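PDB 2C40: inosine-uridine preferring nucleoside hydrolase family protein from Bacillus anthracis, which belongs to the inosine-uridine preferring nucleoside hydrolase family and binds a calcium ion and alpha-D-ribofuranose in one shared pocket. Local coordinates for residues S17-L22 / D53-N58; H108-L113 / A132-E137; G159-P164 / N173-P178; D207-W212 / A229-L234. All blocks are in the same frame, centred on the assembly; numbering follows the deposited sequence. Where two conformers were deposited one is given.

The four contacts follow one another along the chain, each closing before the next opens, and none touches another. Contacts 1 and 2 lie among the helices that flank the largely parallel central sheet. Contact 1 joins helices 12-21 and 41-55; contact 2 joins helices 105-115 and 129-137. Their centres are about 23 Å apart. Contact 3 belongs to the alpha-D-ribofuranose pocket and ties the loop after strand 145-151 to helix 172-176. Contact 4 joins helix 206-214 to the loop after helix 219-229. The centres of contacts 2 and 4 are about 37 Å apart. Contacts 1 and 2 thus belong to the packing of the alpha/beta core, contact 3 to the ligand site, and contact 4 to the surface near the second subunit.

Contact 1 of 4, residues S17-L22 / D53-N58; sequences SLFLLL and DRFGKN
F19 and F55 bring together two helices of the alpha/beta core, 12-21 and 41-55, near their C-terminal ends. Strand 27-34 lies between these helices in the chain. The two rings form an edge-to-face pair, with centroids 4.7 Å apart and planes at 68°. F19 supplies the edge through CD1 and CE1. F19 CE1 stands over one face of the F55 ring, toward its rim. The closest approach is F19 CD1 to F55 CD1, at 3.3 Å, so the packing is tight. F55 CB also lies in the plane of the F19 ring, at its edge. F19 CG is anti to the backbone N (chi1 159°), which swings the ring across to F55. One turn further on, L22 approaches the backbone rather than a side chain. L22 CB is 3.9 Å from F55 O, and L22 CD2 is 4.0 Å from G56 CA. G56 is the first residue to leave the helical path of 41-55, and the L22 methyls lie against its CA. Q23 NE2 bonds to both F19 O and F55 O, adding a polar tie beside the apolar one. F223 of helix 219-229 packs against both rings, edge-to-face with F19. L18, L21 and L22 rest on L29 of strand 27-34, and S17, L18 and L21 reach F6 of strand 2-8.

Contact 2 of 4, residues H108-L113 / A132-E137; sequences HLIETL and ARALYE
No aromatic ring enters the join of I110 with A134; the flat group nearby is the H108 imidazole, on the same helix as I110. T112 OG1 sits over the centre of one face of the H108 imidazole, 3.8 Å above its plane. The ring of Y5 also meets it, and H108 ND1 is hydrogen-bonded to Y5 OH. T112 OG1 is held there by a bond of 2.7 Å to H108 O. That oxygen also accepts from T112 N, and the two donors come from opposite faces of the carbonyl plane. The contact itself is apolar and joins helices 105-115 and 129-137. Segments 108-113 and 132-137 cross at -65°, with their axes 9.7 Å apart at closest approach. A134 CB points into the crossing. A134 CB is met by I110 CG1 at 3.9 Å and by L109 CD2 at 4.1 Å. I110 CD1 reaches past the methyl to A134 O, at 3.6 Å. CG1 of I110 is anti to the carbonyl carbon (chi1 -68°), and the extended chain beyond it carries CD1 over the facing helix. E137 adds its CB at the border, while its OE1 bonds to H107 NE2. Helix 129-137 is the connection of a beta-alpha-beta unit between the adjacent parallel strands 120-124 and 145-151. L109 packs on L122 and F124 of strand 120-124, and A132 meets A180 of helix 178-186.

Contact 3 of 4, residues G159-P164 / N173-P178; sequences GNVHEP and NSFWDP. With RIB (alpha-D-ribofuranose), chain D.
In the alpha-D-ribofuranose pocket, N160 and N173 reach the sugar from two chain segments, and close by V161 packs on F175. N160 ND2 gives a hydrogen bond to ribofuranose O5 at 2.9 Å, with a fairly straight N-H...O angle of 157°. The N160 CG lies between the backbone N and the carbonyl carbon (chi1 61°), which brings the amide round to the ligand. From the helix, N173 ND2 bonds to ribofuranose O3 at 3.2 Å, less straight at 141°. N173 ND2 is also bonded to T125 O and M151 O. It thus has three acceptors for two hydrogens, so at least one hydrogen is probably shared, and the two carbonyls help to set the turn of the amide. E171 OE1 accepts from N173 N and is hydrogen-bonded to the ligand as well. The direct link between the segments is a CH-pi contact. V161 CG1 stands over one face of the F175 ring, 3.6 Å from the centroid and offset toward the rim. V161 CG1 is nearest to F175 CD2, at 3.4 Å. V161 CG2 stays nearer the base of the ring, 3.7 Å from F175 CB. E163 CG comes obliquely to F175 CE2, at 4.3 Å. This packing holds the loop 159-164 against the helix that carries N173. The loop follows strand 145-151, N173 and S174 touch W150 of that strand, and D177 is the N-cap of helix 178-186.

Contact 4 of 4, residues D207-W212 / A229-L234; sequences DIREQW and AIVPPL
V231 O takes two N-H groups from the guanidinium of R209. The bond from R209 NH2 to V231 O is the sounder one, at 3.0 Å. Its donor is tilted 18° from the carbonyl plane, and the oxygen lies 24° out of the guanidinium plane. R209 NH1 reaches V231 O more weakly, at 3.3 Å. NH1 has another acceptor in Y228 O, so the guanidinium spans two main-chain carbonyls near the end of helix 219-229. The arginine runs out from helix 206-214 with its chain extended from CG to NE. The guanidinium is then turned nearly square to that chain (chi4 -92°). This is a surface contact in the helical part of the chain between strands 191-194 and 261-269. In it an arginine of helix 206-214 binds the main chain just past the C-terminal end of helix 219-229, beside the second subunit. P233 packs along the arginine, the two side chains running past each other in opposite directions. P233 CD lies over one face of the R209 guanidinium, 3.6 Å above its plane and toward the rim. P233 CG touches R209 CD at 3.7 Å. R209 NH1 also comes within 3.5 Å of P232 CA. V231 touches H80 of helix 80-85, and its side chain is about 9 Å from the bound alpha-D-ribofuranose. P232 packs on Y83 of the second subunit, and L234 on F82 of the second subunit.

Contact 1 of 4, residues S17-L22 / D53-N58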
loop_
_atom_site.group_PDB
_atom_site.type_symbol
_atom_site.label_atom_id
_atom_site.label_comp_id
_atom_site.label_asym_id
_atom_site.label_seq_id
_atom_site.Cartn_x
_atom_site.Cartn_y
_atom_site.Cartn_z
ATOM N N SER A 17 14.998 1.949 6.968
ATOM C CA SER A 17 16.243 2.405 7.571
ATOM C C SER A 17 16.618 1.448 8.688
ATOM O O SER A 17 17.757 1.049 8.789
ATOM C CB SER A 17 16.096 3.824 8.156
ATOM O OG SER A 17 16.039 4.861 7.183
ATOM N N LEU A 18 15.651 1.078 9.532
ATOM C CA LEU A 18 15.887 0.086 10.554
ATOM C C LEU A 18 16.466 -1.196 9.972
ATOM O O LEU A 18 17.503 -1.699 10.424
ATOM C CB LEU A 18 14.594 -0.221 11.303
ATOM C CG LEU A 18 14.697 -1.292 12.381
ATOM C CD1 LEU A 18 15.597 -0.850 13.492
ATOM C CD2 LEU A 18 13.317 -1.627 12.909
ATOM N N PHE A 19 15.812 -1.717 8.940
ATOM C CA PHE A 19 16.283 -2.934 8.280
ATOM C C PHE A 19 17.714 -2.783 7.764
ATOM O O PHE A 19 18.528 -3.681 7.952
ATOM C CB PHE A 19 15.299 -3.386 7.199
ATOM C CG PHE A 19 15.888 -4.277 6.192
ATOM C CD1 PHE A 19 16.135 -5.599 6.487
ATOM C CD2 PHE A 19 16.205 -3.796 4.905
ATOM C CE1 PHE A 19 16.678 -6.451 5.512
ATOM C CE2 PHE A 19 16.743 -4.631 3.955
ATOM C CZ PHE A 19 16.993 -5.962 4.262
ATOM N N LEU A 20 18.049 -1.648 7.157
ATOM C CA LEU A 20 19.413 -1.477 6.644
ATOM C C LEU A 20 20.447 -1.229 7.759
ATOM O O LEU A 20 21.545 -1.740 7.667
ATOM C CB LEU A 20 19.458 -0.346 5.645
ATOM C CG LEU A 20 18.592 -0.499 4.393
ATOM C CD1 LEU A 20 18.496 0.805 3.731
ATOM C CD2 LEU A 20 19.165 -1.516 3.455
ATOM N N LEU A 21 20.115 -0.468 8.808
ATOM C CA LEU A 21 21.051 -0.254 9.925
ATOM C C LEU A 21 21.539 -1.601 10.456
ATOM O O LEU A 21 22.711 -1.792 10.844
ATOM C CB LEU A 21 20.385 0.526 11.097
ATOM C CG LEU A 21 20.086 2.011 10.837
ATOM C CD1 LEU A 21 18.941 2.478 11.679
ATOM C CD2 LEU A 21 21.356 2.917 11.029
ATOM N N LEU A 22 20.604 -2.535 10.463
ATOM C CA LEU A 22 20.813 -3.834 11.034
ATOM C C LEU A 22 21.821 -4.710 10.219
ATOM O O LEU A 22 22.359 -5.678 10.725
ATOM C CB LEU A 22 19.441 -4.526 11.212
ATOM C CG LEU A 22 18.515 -3.998 12.316
ATOM C CD1 LEU A 22 17.147 -4.583 12.162
ATOM C CD2 LEU A 22 19.081 -4.310 13.716
ATOM N N ASP A 53 13.455 -9.072 14.627
ATOM C CA ASP A 53 13.395 -10.528 14.647
ATOM C C ASP A 53 13.946 -11.175 13.378
ATOM O O ASP A 53 14.813 -12.048 13.444
ATOM C CB ASP A 53 11.950 -11.041 14.790
ATOM C CG ASP A 53 11.401 -10.892 16.185
ATOM O OD1 ASP A 53 12.043 -10.270 17.030
ATOM O OD2 ASP A 53 10.287 -11.383 16.435
ATOM N N ARG A 54 13.419 -10.776 12.230
ATOM C CA ARG A 54 13.759 -11.454 10.984
ATOM C C ARG A 54 15.169 -11.104 10.505
ATOM O O ARG A 54 15.913 -11.988 10.053
ATOM C CB ARG A 54 12.754 -11.126 9.895
ATOM C CG ARG A 54 13.017 -11.851 8.581
ATOM C CD ARG A 54 11.958 -12.901 8.269
ATOM N NE ARG A 54 12.392 -13.803 7.198
ATOM C CZ ARG A 54 11.575 -14.528 6.426
ATOM N NH1 ARG A 54 10.249 -14.441 6.574
ATOM N NH2 ARG A 54 12.088 -15.322 5.479
ATOM N N PHE A 55 15.540 -9.834 10.629
ATOM C CA PHE A 55 16.724 -9.319 9.972
ATOM C C PHE A 55 17.788 -8.773 10.919
ATOM O O PHE A 55 18.833 -8.316 10.466
ATOM C CB PHE A 55 16.304 -8.218 8.993
ATOM C CG PHE A 55 15.381 -8.672 7.908
ATOM C CD1 PHE A 55 14.169 -8.005 7.683
ATOM C CD2 PHE A 55 15.721 -9.730 7.062
ATOM C CE1 PHE A 55 13.321 -8.403 6.676
ATOM C CE2 PHE A 55 14.860 -10.120 6.037
ATOM C CZ PHE A 55 13.661 -9.453 5.855
ATOM N N GLY A 56 17.538 -8.834 12.218
ATOM C CA GLY A 56 18.462 -8.273 13.201
ATOM C C GLY A 56 19.464 -9.310 13.674
ATOM O O GLY A 56 19.387 -10.459 13.254
ATOM N N LYS A 57 20.385 -8.883 14.548
ATOM C CA LYS A 57 21.448 -9.732 15.107
ATOM C C LYS A 57 21.274 -9.912 16.635
ATOM O O LYS A 57 20.690 -10.883 17.099
ATOM C CB LYS A 57 22.812 -9.103 14.788
ATOM N N ASN A 58 21.764 -8.973 17.426
ATOM C CA ASN A 58 21.749 -9.144 18.869
ATOM C C ASN A 58 20.314 -8.951 19.377
ATOM O O ASN A 58 19.416 -8.584 18.603
ATOM C CB ASN A 58 22.761 -8.188 19.533
#

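Contact 2 of 4, residues H108-L113 / A132-E137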
loop_
_atom_site.group_PDB
_atom_site.type_symbol
_atom_site.label_atom_id
_atom_site.label_comp_id
_atom_site.label_asym_id
_atom_site.label_seq_id
_atom_site.Cartn_x
_atom_site.Cartn_y
_atom_site.Cartn_z
ATOM N N HIS A 108 13.693 5.765 28.118
ATOM C CA HIS A 108 14.511 4.711 27.533
ATOM C C HIS A 108 15.823 5.275 26.965
ATOM O O HIS A 108 16.903 4.714 27.148
ATOM C CB HIS A 108 13.685 4.020 26.450
ATOM C CG HIS A 108 14.376 2.883 25.784
ATOM N ND1 HIS A 108 14.712 2.897 24.436
ATOM C CD2 HIS A 108 14.780 1.688 26.265
ATOM C CE1 HIS A 108 15.292 1.752 24.124
ATOM N NE2 HIS A 108 15.364 1.006 25.220
ATOM N N LEU A 109 15.706 6.381 26.250
ATOM C CA LEU A 109 16.852 7.024 25.648
ATOM C C LEU A 109 17.876 7.433 26.726
ATOM O O LEU A 109 19.068 7.142 26.608
ATOM C CB LEU A 109 16.366 8.214 24.823
ATOM C CG LEU A 109 17.313 9.292 24.282
ATOM C CD1 LEU A 109 18.468 8.705 23.595
ATOM C CD2 LEU A 109 16.489 10.111 23.306
ATOM N N ILE A 110 17.393 8.066 27.793
ATOM C CA ILE A 110 18.247 8.499 28.912
ATOM C C ILE A 110 18.996 7.319 29.509
ATOM O O ILE A 110 20.227 7.369 29.673
ATOM C CB ILE A 110 17.407 9.249 30.026
ATOM C CG1 ILE A 110 16.896 10.599 29.504
ATOM C CG2 ILE A 110 18.201 9.481 31.310
ATOM C CD1 ILE A 110 15.828 11.268 30.384
ATOM N N GLU A 111 18.255 6.261 29.840
ATOM C CA GLU A 111 18.819 5.106 30.558
ATOM C C GLU A 111 19.812 4.353 29.659
ATOM O O GLU A 111 20.850 3.920 30.138
ATOM C CB GLU A 111 17.728 4.152 31.050
ATOM C CG GLU A 111 17.022 4.583 32.327
ATOM N N THR A 112 19.495 4.221 28.369
ATOM C CA THR A 112 20.415 3.605 27.420
ATOM C C THR A 112 21.702 4.422 27.329
ATOM O O THR A 112 22.788 3.897 27.452
ATOM C CB THR A 112 19.843 3.517 25.982
ATOM O OG1 THR A 112 18.566 2.906 26.012
ATOM C CG2 THR A 112 20.774 2.715 25.082
ATOM N N LEU A 113 21.562 5.720 27.118
ATOM C CA LEU A 113 22.721 6.565 26.910
ATOM C C LEU A 113 23.613 6.515 28.125
ATOM O O LEU A 113 24.822 6.339 28.001
ATOM C CB LEU A 113 22.334 8.012 26.611
ATOM C CG LEU A 113 22.001 8.508 25.194
ATOM C CD1 LEU A 113 22.192 10.004 25.128
ATOM C CD2 LEU A 113 22.821 7.892 24.143
ATOM N N ALA A 132 14.131 16.251 22.928
ATOM C CA ALA A 132 13.893 17.502 23.654
ATOM C C ALA A 132 13.549 17.197 25.078
ATOM O O ALA A 132 14.069 17.794 26.039
ATOM C CB ALA A 132 12.725 18.267 22.973
ATOM N N ARG A 133 12.656 16.236 25.202
ATOM C CA ARG A 133 12.127 15.798 26.477
ATOM C C ARG A 133 13.175 15.124 27.366
ATOM O O ARG A 133 13.237 15.423 28.521
ATOM C CB ARG A 133 10.945 14.884 26.200
ATOM C CG ARG A 133 10.064 14.681 27.359
ATOM C CD ARG A 133 8.559 14.881 26.969
ATOM N NE ARG A 133 8.075 13.754 26.221
ATOM C CZ ARG A 133 7.278 12.802 26.702
ATOM N NH1 ARG A 133 6.796 12.831 27.949
ATOM N NH2 ARG A 133 6.915 11.820 25.888
ATOM N N ALA A 134 13.971 14.234 26.788
ATOM C CA ALA A 134 15.149 13.620 27.406
ATOM C C ALA A 134 16.096 14.666 27.972
ATOM O O ALA A 134 16.513 14.593 29.124
ATOM C CB ALA A 134 15.914 12.753 26.346
ATOM N N LEU A 135 16.372 15.668 27.157
ATOM C CA LEU A 135 17.259 16.769 27.530
ATOM C C LEU A 135 16.696 17.646 28.631
ATOM O O LEU A 135 17.406 18.055 29.561
ATOM C CB LEU A 135 17.537 17.610 26.299
ATOM C CG LEU A 135 18.387 16.885 25.244
ATOM C CD1 LEU A 135 18.230 17.599 23.932
ATOM C CD2 LEU A 135 19.877 16.844 25.680
ATOM N N TYR A 136 15.404 17.905 28.558
ATOM C CA TYR A 136 14.757 18.713 29.589
ATOM C C TYR A 136 14.876 18.041 30.975
ATOM O O TYR A 136 15.230 18.677 31.944
ATOM C CB TYR A 136 13.319 19.035 29.206
ATOM C CG TYR A 136 12.641 19.737 30.318
ATOM C CD1 TYR A 136 11.675 19.065 31.105
ATOM C CD2 TYR A 136 13.008 21.042 30.678
ATOM C CE1 TYR A 136 11.063 19.693 32.177
ATOM C CE2 TYR A 136 12.377 21.680 31.772
ATOM C CZ TYR A 136 11.404 20.993 32.507
ATOM O OH TYR A 136 10.773 21.567 33.614
ATOM N N GLU A 137 14.647 16.739 31.030
ATOM C CA GLU A 137 14.675 16.008 32.293
ATOM C C GLU A 137 16.069 15.632 32.777
ATOM O O GLU A 137 16.348 15.639 33.979
ATOM C CB GLU A 137 13.849 14.749 32.165
ATOM C CG GLU A 137 12.412 15.081 31.926
ATOM C CD GLU A 137 11.528 13.876 31.758
ATOM O OE1 GLU A 137 11.852 12.816 32.342
ATOM O OE2 GLU A 137 10.479 14.018 31.074
#

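Contact 3 of 4, residues G159-P164 / N173-P178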
loop_
_atom_site.group_PDB
_atom_site.type_symbol
_atom_site.label_atom_id
_atom_site.label_comp_id
_atom_site.label_asym_id
_atom_site.label_seq_id
_atom_site.Cartn_x
_atom_site.Cartn_y
_atom_site.Cartn_z
ATOM N N GLY A 159 9.129 24.526 1.827
ATOM C CA GLY A 159 9.287 23.177 2.373
ATOM C C GLY A 159 8.252 22.192 1.852
ATOM O O GLY A 159 7.713 22.361 0.775
ATOM N N ASN A 160 7.977 21.146 2.624
ATOM C CA ASN A 160 7.023 20.087 2.179
ATOM C C ASN A 160 5.790 20.063 3.058
ATOM O O ASN A 160 4.910 19.162 2.936
ATOM C CB ASN A 160 7.683 18.734 2.208
ATOM C CG ASN A 160 8.158 18.346 3.615
ATOM O OD1 ASN A 160 8.243 19.188 4.504
ATOM N ND2 ASN A 160 8.442 17.079 3.812
ATOM N N VAL A 161 5.681 21.089 3.906
ATOM C CA VAL A 161 4.485 21.325 4.715
ATOM C C VAL A 161 3.523 22.277 3.976
ATOM O O VAL A 161 3.838 23.436 3.741
ATOM C CB VAL A 161 4.863 21.915 6.130
ATOM C CG1 VAL A 161 3.654 22.180 6.950
ATOM C CG2 VAL A 161 5.705 20.957 6.899
ATOM N N HIS A 162 2.342 21.782 3.617
ATOM C CA HIS A 162 1.335 22.620 2.969
ATOM C C HIS A 162 0.007 22.448 3.736
ATOM O O HIS A 162 -0.797 21.619 3.424
ATOM C CB HIS A 162 1.328 22.377 1.441
ATOM C CG HIS A 162 2.671 22.682 0.815
ATOM N ND1 HIS A 162 3.572 21.699 0.447
ATOM C CD2 HIS A 162 3.321 23.865 0.628
ATOM C CE1 HIS A 162 4.691 22.258 0.017
ATOM N NE2 HIS A 162 4.566 23.571 0.116
ATOM N N GLU A 163 -0.138 23.218 4.814
ATOM C CA GLU A 163 -1.155 23.000 5.826
ATOM C C GLU A 163 -1.768 24.301 6.299
ATOM O O GLU A 163 -1.133 25.357 6.261
ATOM C CB GLU A 163 -0.564 22.324 7.052
ATOM C CG GLU A 163 -0.051 20.953 6.833
ATOM C CD GLU A 163 -1.077 19.979 6.355
ATOM O OE1 GLU A 163 -2.276 20.058 6.744
ATOM O OE2 GLU A 163 -0.665 19.105 5.577
ATOM N N PRO A 164 -3.008 24.236 6.789
ATOM C CA PRO A 164 -3.569 25.477 7.328
ATOM C C PRO A 164 -2.706 26.046 8.486
ATOM O O PRO A 164 -1.942 25.318 9.159
ATOM C CB PRO A 164 -4.959 25.043 7.799
ATOM C CG PRO A 164 -5.277 23.846 6.964
ATOM C CD PRO A 164 -3.968 23.126 6.886
ATOM N N ASN A 173 9.324 17.133 9.809
ATOM C CA ASN A 173 9.852 16.711 11.116
ATOM C C ASN A 173 10.031 17.892 12.087
ATOM O O ASN A 173 9.792 17.742 13.291
ATOM C CB ASN A 173 11.140 15.878 10.981
ATOM C CG ASN A 173 10.881 14.470 10.399
ATOM O OD1 ASN A 173 9.750 13.973 10.425
ATOM N ND2 ASN A 173 11.940 13.811 9.931
ATOM N N SER A 174 10.446 19.052 11.569
ATOM C CA SER A 174 10.517 20.278 12.362
ATOM C C SER A 174 9.129 20.808 12.691
ATOM O O SER A 174 8.837 21.114 13.839
ATOM C CB SER A 174 11.283 21.390 11.641
ATOM O OG SER A 174 12.462 20.893 11.048
ATOM N N PHE A 175 8.291 20.936 11.676
ATOM C CA PHE A 175 6.921 21.426 11.869
ATOM C C PHE A 175 6.110 20.639 12.931
ATOM O O PHE A 175 5.381 21.228 13.676
ATOM C CB PHE A 175 6.208 21.420 10.523
ATOM C CG PHE A 175 4.813 22.026 10.539
ATOM C CD1 PHE A 175 4.641 23.373 10.809
ATOM C CD2 PHE A 175 3.697 21.250 10.231
ATOM C CE1 PHE A 175 3.400 23.944 10.819
ATOM C CE2 PHE A 175 2.410 21.798 10.236
ATOM C CZ PHE A 175 2.245 23.147 10.504
ATOM N N TRP A 176 6.288 19.325 13.009
ATOM C CA TRP A 176 5.520 18.493 13.951
ATOM C C TRP A 176 5.658 18.969 15.362
ATOM O O TRP A 176 4.691 18.902 16.125
ATOM C CB TRP A 176 5.932 17.037 13.887
ATOM C CG TRP A 176 4.964 15.995 14.516
ATOM C CD1 TRP A 176 3.898 15.442 13.926
ATOM C CD2 TRP A 176 5.094 15.333 15.797
ATOM N NE1 TRP A 176 3.298 14.547 14.744
ATOM C CE2 TRP A 176 4.026 14.433 15.894
ATOM C CE3 TRP A 176 6.023 15.413 16.857
ATOM C CZ2 TRP A 176 3.841 13.588 16.989
ATOM C CZ3 TRP A 176 5.817 14.596 17.972
ATOM C CH2 TRP A 176 4.720 13.687 18.013
ATOM N N ASP A 177 6.861 19.448 15.714
ATOM C CA ASP A 177 7.130 20.012 17.032
ATOM C C ASP A 177 8.334 20.987 16.963
ATOM O O ASP A 177 9.505 20.588 17.196
ATOM C CB ASP A 177 7.405 18.881 18.010
ATOM C CG ASP A 177 7.470 19.365 19.433
ATOM O OD1 ASP A 177 7.431 20.590 19.579
ATOM O OD2 ASP A 177 7.503 18.545 20.383
ATOM N N PRO A 178 8.055 22.243 16.618
ATOM C CA PRO A 178 9.079 23.293 16.511
ATOM C C PRO A 178 9.797 23.620 17.812
ATOM O O PRO A 178 10.994 23.989 17.785
ATOM C CB PRO A 178 8.293 24.499 16.001
ATOM C CG PRO A 178 7.036 23.921 15.432
ATOM C CD PRO A 178 6.720 22.743 16.236
HETATM O O5 RIB D . 9.685 15.673 5.994
HETATM C C5 RIB D . 10.207 14.379 5.579
HETATM C C4 RIB D . 9.764 13.340 6.612
HETATM O O4 RIB D . 8.328 13.243 6.510
HETATM C C3 RIB D . 10.348 11.915 6.524
HETATM O O3 RIB D . 11.249 11.712 7.662
HETATM C C2 RIB D . 9.100 10.932 6.403
HETATM O O2 RIB D . 8.930 9.686 7.225
HETATM C C1 RIB D . 7.878 11.866 6.592
#

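Contact 4 of 4, residues D207-W212 / A229-L234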
loop_
_atom_site.group_PDB
_atom_site.type_symbol
_atom_site.label_atom_id
_atom_site.label_comp_id
_atom_site.label_asym_id
_atom_site.label_seq_id
_atom_site.Cartn_x
_atom_site.Cartn_y
_atom_site.Cartn_z
ATOM N N ASP A 207 13.691 3.384 -12.697
ATOM C CA ASP A 207 14.861 2.594 -13.075
ATOM C C ASP A 207 15.523 1.891 -11.900
ATOM O O ASP A 207 16.052 0.807 -12.050
ATOM C CB ASP A 207 15.903 3.463 -13.793
ATOM N N ILE A 208 15.451 2.481 -10.722
ATOM C CA ILE A 208 16.043 1.875 -9.514
ATOM C C ILE A 208 15.109 0.843 -8.911
ATOM O O ILE A 208 15.551 -0.218 -8.483
ATOM C CB ILE A 208 16.480 2.968 -8.480
ATOM C CG1 ILE A 208 17.733 3.668 -9.009
ATOM C CG2 ILE A 208 16.738 2.386 -7.111
ATOM C CD1 ILE A 208 18.064 4.942 -8.324
ATOM N N ARG A 209 13.823 1.175 -8.866
ATOM C CA ARG A 209 12.783 0.229 -8.437
ATOM C C ARG A 209 12.813 -1.008 -9.315
ATOM O O ARG A 209 12.771 -2.104 -8.803
ATOM C CB ARG A 209 11.410 0.887 -8.477
ATOM C CG ARG A 209 11.180 2.035 -7.450
ATOM C CD ARG A 209 9.955 2.901 -7.876
ATOM N NE ARG A 209 9.774 4.070 -7.026
ATOM C CZ ARG A 209 8.998 4.128 -5.935
ATOM N NH1 ARG A 209 8.248 3.071 -5.544
ATOM N NH2 ARG A 209 8.963 5.269 -5.216
ATOM N N GLU A 210 12.909 -0.837 -10.624
ATOM C CA GLU A 210 12.946 -1.978 -11.517
ATOM C C GLU A 210 14.168 -2.856 -11.356
ATOM O O GLU A 210 14.059 -4.053 -11.513
ATOM C CB GLU A 210 12.884 -1.559 -12.984
ATOM C CG GLU A 210 11.556 -0.961 -13.357
ATOM C CD GLU A 210 11.505 -0.415 -14.773
ATOM O OE1 GLU A 210 10.354 -0.187 -15.233
ATOM O OE2 GLU A 210 12.590 -0.216 -15.400
ATOM N N GLN A 211 15.323 -2.234 -11.133
ATOM C CA GLN A 211 16.583 -2.934 -10.940
ATOM C C GLN A 211 16.595 -3.702 -9.614
ATOM O O GLN A 211 17.160 -4.782 -9.520
ATOM C CB GLN A 211 17.760 -1.956 -10.995
ATOM N N TRP A 212 15.927 -3.176 -8.602
ATOM C CA TRP A 212 15.638 -3.958 -7.395
ATOM C C TRP A 212 14.723 -5.156 -7.624
ATOM O O TRP A 212 15.014 -6.236 -7.112
ATOM C CB TRP A 212 15.054 -3.061 -6.286
ATOM C CG TRP A 212 16.109 -2.190 -5.600
ATOM C CD1 TRP A 212 17.440 -2.411 -5.590
ATOM C CD2 TRP A 212 15.892 -1.023 -4.800
ATOM N NE1 TRP A 212 18.061 -1.472 -4.854
ATOM C CE2 TRP A 212 17.146 -0.593 -4.359
ATOM C CE3 TRP A 212 14.766 -0.315 -4.412
ATOM C CZ2 TRP A 212 17.319 0.535 -3.557
ATOM C CZ3 TRP A 212 14.921 0.801 -3.635
ATOM C CH2 TRP A 212 16.185 1.227 -3.213
ATOM N N ALA A 229 6.673 -0.258 -2.868
ATOM C CA ALA A 229 5.449 -0.438 -3.626
ATOM C C ALA A 229 4.299 0.362 -3.020
ATOM O O ALA A 229 3.364 0.787 -3.689
ATOM C CB ALA A 229 5.091 -1.912 -3.609
ATOM N N ILE A 230 4.361 0.470 -1.710
ATOM C CA ILE A 230 3.444 1.250 -0.846
ATOM C C ILE A 230 3.485 2.771 -1.128
ATOM O O ILE A 230 2.595 3.521 -0.797
ATOM C CB ILE A 230 3.860 0.924 0.641
ATOM C CG1 ILE A 230 3.390 -0.522 0.981
ATOM C CG2 ILE A 230 3.392 1.961 1.591
ATOM C CD1 ILE A 230 3.840 -1.157 2.384
ATOM N N VAL A 231 4.544 3.215 -1.756
ATOM C CA VAL A 231 4.733 4.597 -2.061
ATOM C C VAL A 231 5.236 4.666 -3.540
ATOM O O VAL A 231 6.322 5.160 -3.827
ATOM C CB VAL A 231 5.674 5.134 -0.948
ATOM C CG1 VAL A 231 7.144 5.021 -1.284
ATOM C CG2 VAL A 231 5.264 6.514 -0.496
ATOM N N PRO A 232 4.430 4.138 -4.476
ATOM C CA PRO A 232 4.858 3.870 -5.828
ATOM C C PRO A 232 4.813 5.110 -6.758
ATOM O O PRO A 232 4.275 6.164 -6.381
ATOM C CB PRO A 232 3.819 2.855 -6.292
ATOM C CG PRO A 232 2.611 3.366 -5.708
ATOM C CD PRO A 232 3.008 3.822 -4.327
ATOM N N PRO A 233 5.361 4.971 -7.978
ATOM C CA PRO A 233 5.264 6.074 -8.932
ATOM C C PRO A 233 3.792 6.200 -9.421
ATOM O O PRO A 233 3.135 5.191 -9.639
ATOM C CB PRO A 233 6.247 5.671 -10.047
ATOM C CG PRO A 233 7.025 4.452 -9.510
ATOM C CD PRO A 233 6.062 3.798 -8.547
ATOM N N LEU A 234 3.285 7.417 -9.569
ATOM C CA LEU A 234 1.876 7.655 -9.890
ATOM C C LEU A 234 1.594 8.113 -11.342
ATOM O O LEU A 234 2.500 8.085 -12.184
ATOM C CB LEU A 234 1.287 8.642 -8.873
ATOM C CG LEU A 234 1.391 8.202 -7.404
ATOM C CD1 LEU A 234 0.791 9.253 -6.497
ATOM C CD2 LEU A 234 0.724 6.852 -7.173
#